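Local coordinates for DUF4974 domain-containing protein (Parabacteroides distasonis, PDB 4M0N) that probably acts as an anti-sigma factor of the FecR family, of which this piece holds the FecR and FecR C-terminal domains, at residues Ala68-Met73 with Ala94-Lys99; Arg60-Glu65 with Lys78-Arg83; Tyr161-Pro166 with Tyr193-His198. The protein carries 1 engineered substitution. One frame throughout, in Å; residues are numbered along the deposited sequence.

Contact 1 (Ala68-Met73 with Ala94-Lys99); sequences AFFNVM and ASFNVK. Engineered in segment 94-99: Ala-94 (natural residue Thr).
Phe-70 and Phe-96 form a hydrogen-bonded pair in the antiparallel β-sheet of the FecR domain, where strand 67-72 runs beside strand 94-100. Phe-70 N reaches Phe-96 O at 2.8 Å and Phe-96 N answers to Phe-70 O; Ala-68 and Val-98 repeat the exchange. The Phe-96 CG sits between its own backbone N and carbonyl carbon (chi1 56°), which brings the ring over toward the neighbouring strand. Phe-70 CB therefore lies over one face of that ring, a CH-pi contact with CB 3.7 Å from Phe-96 CZ. The two rings are near parallel, 15° between planes, yet slid apart so that they barely overlap. Branched valines suit the flanks of these flat rings: Val-72 CG2 meets Phe-96 CE1 at 3.8 Å, and Val-98 CG2 comes to 4.2 Å from Phe-70 CE1. On the other face of the sheet the Phe-69 ring leans across the partner strand, its CD1 3.3 Å from Phe-96 O and its CZ 3.7 Å from Ser-95 CB. A small serine lets the ring come this close, and its OG is bonded to Thr-113. Ala-94, beside Val-72, is an engineered replacement for threonine. Strands 40-43 and 106-111 flank the pair within the sheet, while Phe-70, Val-72, Phe-96 and Val-98 pack against the second sheet, on strands 60-65, 80-83 and 88-91.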
loop_
_atom_site.group_PDB
_atom_site.type_symbol
_atom_site.label_atom_id
_atom_site.label_comp_id
_atom_site.label_asym_id
_atom_site.label_seq_id
_atom_site.Cartn_x
_atom_site.Cartn_y
_atom_site.Cartn_z
ATOM N N ALA A 68 2.323 4.782 -1.377
ATOM C CA ALA A 68 2.155 5.986 -2.172
ATOM C C ALA A 68 1.845 5.617 -3.597
ATOM O O ALA A 68 2.314 4.598 -4.099
ATOM C CB ALA A 68 3.432 6.822 -2.132
ATOM N N PHE A 69 1.062 6.483 -4.230
ATOM C CA PHE A 69 0.769 6.378 -5.663
ATOM C C PHE A 69 1.544 7.499 -6.342
ATOM O O PHE A 69 1.353 8.692 -6.022
ATOM C CB PHE A 69 -0.717 6.519 -5.907
ATOM C CG PHE A 69 -1.081 6.382 -7.349
ATOM C CD1 PHE A 69 -0.997 5.150 -7.963
ATOM C CD2 PHE A 69 -1.421 7.481 -8.077
ATOM C CE1 PHE A 69 -1.298 5.012 -9.317
ATOM C CE2 PHE A 69 -1.724 7.352 -9.431
ATOM C CZ PHE A 69 -1.654 6.132 -10.031
ATOM N N PHE A 70 2.370 7.111 -7.306
ATOM C CA PHE A 70 3.193 8.000 -8.090
ATOM C C PHE A 70 2.665 8.155 -9.518
ATOM O O PHE A 70 2.400 7.159 -10.189
ATOM C CB PHE A 70 4.599 7.418 -8.176
ATOM C CG PHE A 70 5.282 7.317 -6.861
ATOM C CD1 PHE A 70 5.043 6.232 -6.045
ATOM C CD2 PHE A 70 6.160 8.304 -6.449
ATOM C CE1 PHE A 70 5.651 6.152 -4.813
ATOM C CE2 PHE A 70 6.771 8.245 -5.226
ATOM C CZ PHE A 70 6.507 7.161 -4.402
ATOM N N ASN A 71 2.503 9.392 -9.969
ATOM C CA ASN A 71 2.247 9.637 -11.377
ATOM C C ASN A 71 3.460 10.387 -11.883
ATOM O O ASN A 71 3.555 11.607 -11.744
ATOM C CB ASN A 71 0.965 10.426 -11.566
ATOM C CG ASN A 71 0.589 10.583 -13.025
ATOM O OD1 ASN A 71 1.388 10.373 -13.900
ATOM N ND2 ASN A 71 -0.636 10.995 -13.274
ATOM N N VAL A 72 4.413 9.625 -12.425
ATOM C CA VAL A 72 5.708 10.155 -12.790
ATOM C C VAL A 72 5.746 10.819 -14.152
ATOM O O VAL A 72 5.445 10.202 -15.153
ATOM C CB VAL A 72 6.810 9.068 -12.718
ATOM C CG1 VAL A 72 8.154 9.639 -13.194
ATOM C CG2 VAL A 72 6.927 8.561 -11.295
ATOM N N MET A 73 6.140 12.094 -14.140
ATOM C CA MET A 73 6.396 12.866 -15.341
ATOM C C MET A 73 7.490 12.235 -16.200
ATOM O O MET A 73 8.570 11.934 -15.719
ATOM C CB MET A 73 6.791 14.279 -14.927
ATOM C CG MET A 73 5.607 15.192 -14.660
ATOM S SD MET A 73 4.801 15.788 -16.178
ATOM C CE MET A 73 6.182 15.995 -17.258
ATOM N N ALA A 94 5.510 6.681 -15.785
ATOM C CA ALA A 94 4.507 5.669 -15.477
ATOM C C ALA A 94 3.717 6.116 -14.268
ATOM O O ALA A 94 4.166 7.006 -13.546
ATOM C CB ALA A 94 5.171 4.343 -15.161
ATOM N N SER A 95 2.548 5.542 -14.052
ATOM C CA SER A 95 1.854 5.773 -12.785
ATOM C C SER A 95 1.643 4.434 -12.138
ATOM O O SER A 95 1.263 3.454 -12.776
ATOM C CB SER A 95 0.559 6.580 -12.919
ATOM O OG SER A 95 -0.500 5.891 -13.594
ATOM N N PHE A 96 1.918 4.395 -10.853
ATOM C CA PHE A 96 1.965 3.121 -10.145
ATOM C C PHE A 96 1.867 3.321 -8.653
ATOM O O PHE A 96 2.237 4.389 -8.124
ATOM C CB PHE A 96 3.253 2.380 -10.470
ATOM C CG PHE A 96 4.489 3.191 -10.179
ATOM C CD1 PHE A 96 4.948 4.140 -11.083
ATOM C CD2 PHE A 96 5.177 3.017 -8.998
ATOM C CE1 PHE A 96 6.058 4.920 -10.788
ATOM C CE2 PHE A 96 6.283 3.821 -8.684
ATOM C CZ PHE A 96 6.734 4.755 -9.604
ATOM N N ASN A 97 1.347 2.280 -7.998
ATOM C CA ASN A 97 1.258 2.205 -6.547
ATOM C C ASN A 97 2.357 1.363 -5.953
ATOM O O ASN A 97 2.680 0.300 -6.447
ATOM C CB ASN A 97 -0.076 1.539 -6.160
ATOM C CG ASN A 97 -0.506 1.850 -4.753
ATOM O OD1 ASN A 97 -0.988 2.963 -4.465
ATOM N ND2 ASN A 97 -0.435 0.842 -3.879
ATOM N N VAL A 98 2.927 1.849 -4.849
ATOM C CA VAL A 98 3.910 1.095 -4.086
ATOM C C VAL A 98 3.385 1.028 -2.667
ATOM O O VAL A 98 3.208 2.047 -2.004
ATOM C CB VAL A 98 5.275 1.794 -4.067
ATOM C CG1 VAL A 98 6.254 0.971 -3.306
ATOM C CG2 VAL A 98 5.779 2.054 -5.486
ATOM N N LYS A 99 3.098 -0.187 -2.244
ATOM C CA LYS A 99 2.599 -0.421 -0.883
ATOM C C LYS A 99 3.674 -1.180 -0.165
ATOM O O LYS A 99 3.900 -2.380 -0.429
ATOM C CB LYS A 99 1.296 -1.187 -0.896
ATOM C CG LYS A 99 0.720 -1.305 0.500
ATOM C CD LYS A 99 -0.587 -2.026 0.481
ATOM C CE LYS A 99 -1.113 -2.118 1.906
ATOM N NZ LYS A 99 -2.502 -2.617 1.806
#

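Contact 2 (Arg60-Glu65 with Lys78-Arg83); sequences RLVEME and KPFIVR
Strands 60-65 and 80-83 run parallel, 16° apart in direction, with Arg-60 to Glu-63 paired in order with Phe-80 to Arg-83 and backbone bonds passing alternately between them, from Arg-60 N to Pro-79 O through to Met-64 N and Arg-83 O. Arg-60 is held through its side chain as well as its backbone. Its chain bends at CG-CD (chi3 -74°), turning the guanidinium so that NE, at 2.9 Å, and NH2, at 2.8 Å, both grip Lys-78 O near the guanidinium plane. Phe-80 CB covers one face of this group, while the phenylalanine ring stands almost perpendicular to it, at 86°, and touches Arg-60 CB through CD2 at 3.7 Å. Further bonds from NH1 to Asp-37 and Met-73 O, and from NH2 to Leu-92 O, explain how so large a cation can be buried here. A leucine in its place has neither NE nor NH2, and would probably leave Lys-78 O without these two side-chain donors and the Asp-37 carboxylate without its countercharge. This is the one parallel pairing in an otherwise antiparallel sheet of the FecR domain: the chain leaves strand 60-65, passes through strand 67-72 of the other sheet and returns as strand 80-83, a crossover between sheets. On the outward side, Leu-61 CD1 sits over the centre of the Arg-83 guanidinium, 3.9 Å from CZ, and packs on Ile-81 CG2 at 3.7 Å. Glu-63 lies alongside Arg-83 without direct contact of charges; a water donates to Glu-63 OE2 and accepts from Arg-83 NH1, while Arg-50 and Asp-88 supply their respective salt-bridge partners. On the inward side, Val-62 CG2 meets Phe-80 CE1 at 4.0 Å and Val-82 CG2 at 4.1 Å, compact β-branched residues filling the interior between sheets.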
loop_
_atom_site.group_PDB
_atom_site.type_symbol
_atom_site.label_atom_id
_atom_site.label_comp_id
_atom_site.label_asym_id
_atom_site.label_seq_id
_atom_site.Cartn_x
_atom_site.Cartn_y
_atom_site.Cartn_z
ATOM N N ARG A 60 16.140 10.719 -10.708
ATOM C CA ARG A 60 15.216 11.358 -9.812
ATOM C C ARG A 60 14.905 10.329 -8.720
ATOM O O ARG A 60 14.082 9.459 -8.936
ATOM C CB ARG A 60 13.942 11.704 -10.574
ATOM C CG ARG A 60 14.147 12.769 -11.632
ATOM C CD ARG A 60 12.894 12.969 -12.464
ATOM N NE ARG A 60 12.679 11.876 -13.386
ATOM C CZ ARG A 60 11.530 11.612 -14.012
ATOM N NH1 ARG A 60 10.450 12.346 -13.802
ATOM N NH2 ARG A 60 11.457 10.618 -14.888
ATOM N N LEU A 61 15.552 10.452 -7.562
ATOM C CA LEU A 61 15.440 9.458 -6.488
ATOM C C LEU A 61 14.630 9.952 -5.303
ATOM O O LEU A 61 14.888 11.030 -4.780
ATOM C CB LEU A 61 16.835 9.095 -5.979
ATOM C CG LEU A 61 16.889 8.106 -4.804
ATOM C CD1 LEU A 61 16.502 6.725 -5.286
ATOM C CD2 LEU A 61 18.301 8.120 -4.244
ATOM N N VAL A 62 13.658 9.150 -4.873
ATOM C CA VAL A 62 12.952 9.369 -3.624
ATOM C C VAL A 62 13.013 8.071 -2.801
ATOM O O VAL A 62 13.245 6.970 -3.349
ATOM C CB VAL A 62 11.526 9.909 -3.817
ATOM C CG1 VAL A 62 11.535 11.154 -4.714
ATOM C CG2 VAL A 62 10.581 8.849 -4.363
ATOM N N GLU A 63 12.908 8.223 -1.485
ATOM C CA GLU A 63 12.875 7.091 -0.561
ATOM C C GLU A 63 11.540 7.102 0.120
ATOM O O GLU A 63 11.033 8.162 0.490
ATOM C CB GLU A 63 13.991 7.159 0.493
ATOM C CG GLU A 63 15.387 6.901 -0.056
ATOM C CD GLU A 63 16.467 7.012 1.016
ATOM O OE1 GLU A 63 16.192 7.541 2.100
ATOM O OE2 GLU A 63 17.600 6.591 0.747
ATOM N N MET A 64 10.930 5.930 0.265
ATOM C CA MET A 64 9.630 5.871 0.840
ATOM C C MET A 64 9.443 4.613 1.656
ATOM O O MET A 64 9.964 3.552 1.316
ATOM C CB MET A 64 8.589 5.941 -0.287
ATOM C CG MET A 64 7.176 6.108 0.211
ATOM S SD MET A 64 6.242 4.592 0.489
ATOM C CE MET A 64 6.170 3.989 -1.204
ATOM N N GLU A 65 8.719 4.747 2.754
ATOM C CA GLU A 65 8.233 3.647 3.540
ATOM C C GLU A 65 6.775 3.909 3.864
ATOM O O GLU A 65 6.418 5.001 4.362
ATOM C CB GLU A 65 9.087 3.504 4.807
ATOM C CG GLU A 65 8.702 2.356 5.705
ATOM C CD GLU A 65 7.582 2.730 6.644
ATOM O OE1 GLU A 65 7.709 3.751 7.393
ATOM O OE2 GLU A 65 6.590 2.007 6.654
ATOM N N LYS A 78 16.145 10.697 -17.601
ATOM C CA LYS A 78 16.336 10.793 -16.165
ATOM C C LYS A 78 15.355 9.840 -15.475
ATOM O O LYS A 78 14.218 10.207 -15.195
ATOM C CB LYS A 78 16.102 12.239 -15.722
ATOM C CG LYS A 78 16.946 12.690 -14.544
ATOM C CD LYS A 78 16.827 14.199 -14.374
ATOM C CE LYS A 78 17.309 14.667 -13.009
ATOM N NZ LYS A 78 17.121 16.136 -12.833
ATOM N N PRO A 79 15.779 8.592 -15.253
ATOM C CA PRO A 79 14.871 7.652 -14.616
ATOM C C PRO A 79 14.455 8.143 -13.242
ATOM O O PRO A 79 15.217 8.867 -12.568
ATOM C CB PRO A 79 15.712 6.390 -14.476
ATOM C CG PRO A 79 16.768 6.504 -15.527
ATOM C CD PRO A 79 17.066 7.971 -15.614
ATOM N N PHE A 80 13.250 7.758 -12.846
ATOM C CA PHE A 80 12.714 8.069 -11.531
ATOM C C PHE A 80 12.786 6.781 -10.726
ATOM O O PHE A 80 12.349 5.757 -11.218
ATOM C CB PHE A 80 11.249 8.485 -11.684
ATOM C CG PHE A 80 10.645 9.046 -10.443
ATOM C CD1 PHE A 80 10.161 8.206 -9.430
ATOM C CD2 PHE A 80 10.519 10.423 -10.289
ATOM C CE1 PHE A 80 9.598 8.751 -8.286
ATOM C CE2 PHE A 80 9.969 10.964 -9.138
ATOM C CZ PHE A 80 9.498 10.128 -8.136
ATOM N N ILE A 81 13.329 6.851 -9.518
ATOM C CA ILE A 81 13.442 5.667 -8.669
ATOM C C ILE A 81 12.746 5.879 -7.342
ATOM O O ILE A 81 13.050 6.834 -6.588
ATOM C CB ILE A 81 14.902 5.275 -8.437
ATOM C CG1 ILE A 81 15.568 4.910 -9.759
ATOM C CG2 ILE A 81 14.958 4.125 -7.428
ATOM C CD1 ILE A 81 17.024 4.508 -9.636
ATOM N N VAL A 82 11.804 4.995 -7.043
ATOM C CA VAL A 82 11.241 4.959 -5.698
ATOM C C VAL A 82 12.012 3.866 -4.957
ATOM O O VAL A 82 11.911 2.688 -5.292
ATOM C CB VAL A 82 9.749 4.635 -5.695
ATOM C CG1 VAL A 82 9.265 4.490 -4.238
ATOM C CG2 VAL A 82 8.958 5.690 -6.453
ATOM N N ARG A 83 12.785 4.275 -3.972
ATOM C CA ARG A 83 13.615 3.363 -3.199
ATOM C C ARG A 83 12.933 3.009 -1.900
ATOM O O ARG A 83 12.708 3.860 -1.019
ATOM C CB ARG A 83 14.981 3.981 -2.914
ATOM C CG ARG A 83 15.885 3.146 -2.005
ATOM C CD ARG A 83 17.340 3.503 -2.251
ATOM N NE ARG A 83 17.726 3.128 -3.599
ATOM C CZ ARG A 83 18.741 3.650 -4.277
ATOM N NH1 ARG A 83 19.544 4.557 -3.721
ATOM N NH2 ARG A 83 18.987 3.219 -5.513
HETATM O O HOH W 1 19.288 6.203 -1.388
#

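Contact 3 (Tyr161-Pro166 with Tyr193-His198); sequences YFNRTP and YIYGEH
One face of the Tyr-193 ring is covered by the guanidinium of Arg-164, with NH1 over the ring centre, planes 28° apart and CZ 4.0 Å from the ring centroid: a stacked cation-pi pair. Thr-165 C lies at the edge of the same ring, and Pro-166 CG approaches Tyr-193 CE1 at 3.8 Å. The Tyr-195 ring carries Arg-164 N over one face, toward its rim, 3.4 Å from CD2, and the stretched Arg-164 chain runs alongside it, CG only 3.1 Å from the phenolic OH. An arginine suits this place because its methylenes pass one tyrosine while its flat cation settles on another. The backbone makes this possible through a G1 β-bulge: Arg-164 and Thr-165 both face Ile-194, Arg-164 takes left-handed angles (phi 50°), and Thr-165 N bonds to Ile-194 O. Thr-165 OG1 accepts Asn-163 N, bracing the corner. Farther along, Phe-162 N meets Gly-196 O at 2.8 Å; any side chain at Gly-196 would press on the carbonyl oxygen before it and on His-198 NE2. On the face of Phe-162 and Ile-194 the packing is mainly apolar: Phe-162 CD2 packs on Ile-194 CG2 at 3.7 Å, and both residues touch Val-170 of helix 167-178, for which Pro-166 is the N-cap residue. This two-stranded sheet of the FecR C-terminal domain is thus two-sided. Mostly apolar side chains face the helices, whereas the exposed side bears aromatic rings and charges, with Glu-197 paired to Lys-151. The Arg-164 cation meets the Tyr-193 ring across the strands, which probably steadies it through the ring electrons.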
loop_
_atom_site.group_PDB
_atom_site.type_symbol
_atom_site.label_atom_id
_atom_site.label_comp_id
_atom_site.label_asym_id
_atom_site.label_seq_id
_atom_site.Cartn_x
_atom_site.Cartn_y
_atom_site.Cartn_z
ATOM N N TYR A 161 -9.987 -2.105 -1.038
ATOM C CA TYR A 161 -10.142 -3.201 -1.971
ATOM C C TYR A 161 -9.393 -4.409 -1.428
ATOM O O TYR A 161 -8.175 -4.333 -1.185
ATOM C CB TYR A 161 -9.565 -2.797 -3.330
ATOM C CG TYR A 161 -9.473 -3.926 -4.332
ATOM C CD1 TYR A 161 -10.579 -4.712 -4.645
ATOM C CD2 TYR A 161 -8.277 -4.211 -4.962
ATOM C CE1 TYR A 161 -10.484 -5.737 -5.576
ATOM C CE2 TYR A 161 -8.175 -5.222 -5.896
ATOM C CZ TYR A 161 -9.276 -5.979 -6.206
ATOM O OH TYR A 161 -9.178 -6.993 -7.121
ATOM N N PHE A 162 -10.125 -5.501 -1.243
ATOM C CA PHE A 162 -9.527 -6.744 -0.767
ATOM C C PHE A 162 -9.808 -7.813 -1.793
ATOM O O PHE A 162 -10.925 -7.967 -2.257
ATOM C CB PHE A 162 -10.063 -7.135 0.608
ATOM C CG PHE A 162 -9.963 -6.032 1.632
ATOM C CD1 PHE A 162 -8.748 -5.404 1.888
ATOM C CD2 PHE A 162 -11.086 -5.621 2.333
ATOM C CE1 PHE A 162 -8.648 -4.388 2.834
ATOM C CE2 PHE A 162 -10.988 -4.609 3.277
ATOM C CZ PHE A 162 -9.777 -3.995 3.529
ATOM N N ASN A 163 -8.762 -8.511 -2.187
ATOM C CA ASN A 163 -8.898 -9.615 -3.110
ATOM C C ASN A 163 -8.057 -10.740 -2.560
ATOM O O ASN A 163 -6.852 -10.757 -2.738
ATOM C CB ASN A 163 -8.456 -9.206 -4.505
ATOM C CG ASN A 163 -8.579 -10.339 -5.516
ATOM O OD1 ASN A 163 -9.343 -11.297 -5.328
ATOM N ND2 ASN A 163 -7.835 -10.228 -6.606
ATOM N N ARG A 164 -8.714 -11.671 -1.862
ATOM C CA ARG A 164 -8.010 -12.742 -1.146
ATOM C C ARG A 164 -6.906 -12.152 -0.272
ATOM O O ARG A 164 -5.768 -12.651 -0.193
ATOM C CB ARG A 164 -7.456 -13.793 -2.124
ATOM C CG ARG A 164 -7.203 -15.138 -1.455
ATOM C CD ARG A 164 -6.888 -16.242 -2.457
ATOM N NE ARG A 164 -6.966 -17.547 -1.795
ATOM C CZ ARG A 164 -6.034 -18.052 -0.987
ATOM N NH1 ARG A 164 -4.911 -17.384 -0.735
ATOM N NH2 ARG A 164 -6.224 -19.246 -0.430
ATOM N N THR A 165 -7.245 -11.051 0.389
ATOM C CA THR A 165 -6.303 -10.378 1.243
ATOM C C THR A 165 -6.309 -11.045 2.598
ATOM O O THR A 165 -7.381 -11.272 3.160
ATOM C CB THR A 165 -6.685 -8.896 1.412
ATOM O OG1 THR A 165 -6.741 -8.293 0.122
ATOM C CG2 THR A 165 -5.680 -8.170 2.266
ATOM N N PRO A 166 -5.125 -11.363 3.147
ATOM C CA PRO A 166 -5.130 -11.949 4.480
ATOM C C PRO A 166 -5.708 -10.990 5.527
ATOM O O PRO A 166 -5.430 -9.795 5.470
ATOM C CB PRO A 166 -3.647 -12.195 4.760
ATOM C CG PRO A 166 -3.018 -12.284 3.416
ATOM C CD PRO A 166 -3.772 -11.321 2.569
ATOM N N TYR A 193 -9.080 -15.142 4.396
ATOM C CA TYR A 193 -8.737 -14.265 3.287
ATOM C C TYR A 193 -9.982 -13.451 2.943
ATOM O O TYR A 193 -11.097 -13.993 2.878
ATOM C CB TYR A 193 -8.255 -15.087 2.092
ATOM C CG TYR A 193 -6.953 -15.800 2.365
ATOM C CD1 TYR A 193 -5.771 -15.081 2.489
ATOM C CD2 TYR A 193 -6.902 -17.190 2.513
ATOM C CE1 TYR A 193 -4.574 -15.712 2.759
ATOM C CE2 TYR A 193 -5.703 -17.836 2.779
ATOM C CZ TYR A 193 -4.545 -17.095 2.898
ATOM O OH TYR A 193 -3.338 -17.699 3.154
ATOM N N ILE A 194 -9.796 -12.147 2.756
ATOM C CA ILE A 194 -10.912 -11.238 2.589
ATOM C C ILE A 194 -11.069 -10.773 1.149
ATOM O O ILE A 194 -10.075 -10.499 0.446
ATOM C CB ILE A 194 -10.756 -10.009 3.503
ATOM C CG1 ILE A 194 -10.490 -10.448 4.951
ATOM C CG2 ILE A 194 -11.958 -9.084 3.399
ATOM C CD1 ILE A 194 -11.581 -11.267 5.596
ATOM N N TYR A 195 -12.325 -10.687 0.728
ATOM C CA TYR A 195 -12.697 -10.171 -0.584
ATOM C C TYR A 195 -13.694 -9.040 -0.403
ATOM O O TYR A 195 -14.546 -9.092 0.487
ATOM C CB TYR A 195 -13.363 -11.267 -1.431
ATOM C CG TYR A 195 -12.479 -12.462 -1.713
ATOM C CD1 TYR A 195 -12.291 -13.461 -0.756
ATOM C CD2 TYR A 195 -11.843 -12.602 -2.942
ATOM C CE1 TYR A 195 -11.489 -14.556 -1.013
ATOM C CE2 TYR A 195 -11.038 -13.696 -3.215
ATOM C CZ TYR A 195 -10.855 -14.667 -2.250
ATOM O OH TYR A 195 -10.050 -15.754 -2.531
ATOM N N GLY A 196 -13.601 -8.034 -1.263
ATOM C CA GLY A 196 -14.618 -6.987 -1.314
ATOM C C GLY A 196 -14.070 -5.611 -1.605
ATOM O O GLY A 196 -12.873 -5.374 -1.533
ATOM N N GLU A 197 -14.978 -4.720 -1.983
ATOM C CA GLU A 197 -14.675 -3.331 -2.266
ATOM C C GLU A 197 -15.615 -2.525 -1.418
ATOM O O GLU A 197 -16.810 -2.804 -1.392
ATOM C CB GLU A 197 -14.947 -2.983 -3.732
ATOM C CG GLU A 197 -13.999 -3.621 -4.718
ATOM C CD GLU A 197 -14.447 -3.382 -6.133
ATOM O OE1 GLU A 197 -14.515 -2.200 -6.524
ATOM O OE2 GLU A 197 -14.754 -4.376 -6.831
ATOM N N HIS A 198 -15.074 -1.516 -0.748
ATOM C CA HIS A 198 -15.839 -0.691 0.168
ATOM C C HIS A 198 -15.522 0.755 -0.126
ATOM O O HIS A 198 -14.383 1.155 -0.018
ATOM C CB HIS A 198 -15.466 -1.029 1.611
ATOM C CG HIS A 198 -15.591 -2.482 1.945
ATOM N ND1 HIS A 198 -16.791 -3.065 2.299
ATOM C CD2 HIS A 198 -14.669 -3.471 1.984
ATOM C CE1 HIS A 198 -16.602 -4.353 2.524
ATOM N NE2 HIS A 198 -15.326 -4.624 2.341
#

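In the fold
After four earlier strands the chain enters strand 60-65, which opens contact 2, and then strand 67-72, which opens contact 1. Strand 80-83 closes contact 2 after twelve residues between the segments, most of strand 67-72 among them, and strand 94-100 afterwards closes contact 1, so the two contacts cross along the chain. One joins strands within the mixed sheet, the other within the antiparallel sheet, and they touch where the sheets face each other: Phe-70 CZ lies 3.5 Å from Val-82 CG2. Contact 3 follows in series, closing the loop that holds helix 167-178 in the C-terminal domain. Its nearest atoms are about 6 Å from contact 1 and about 17 Å from contact 2.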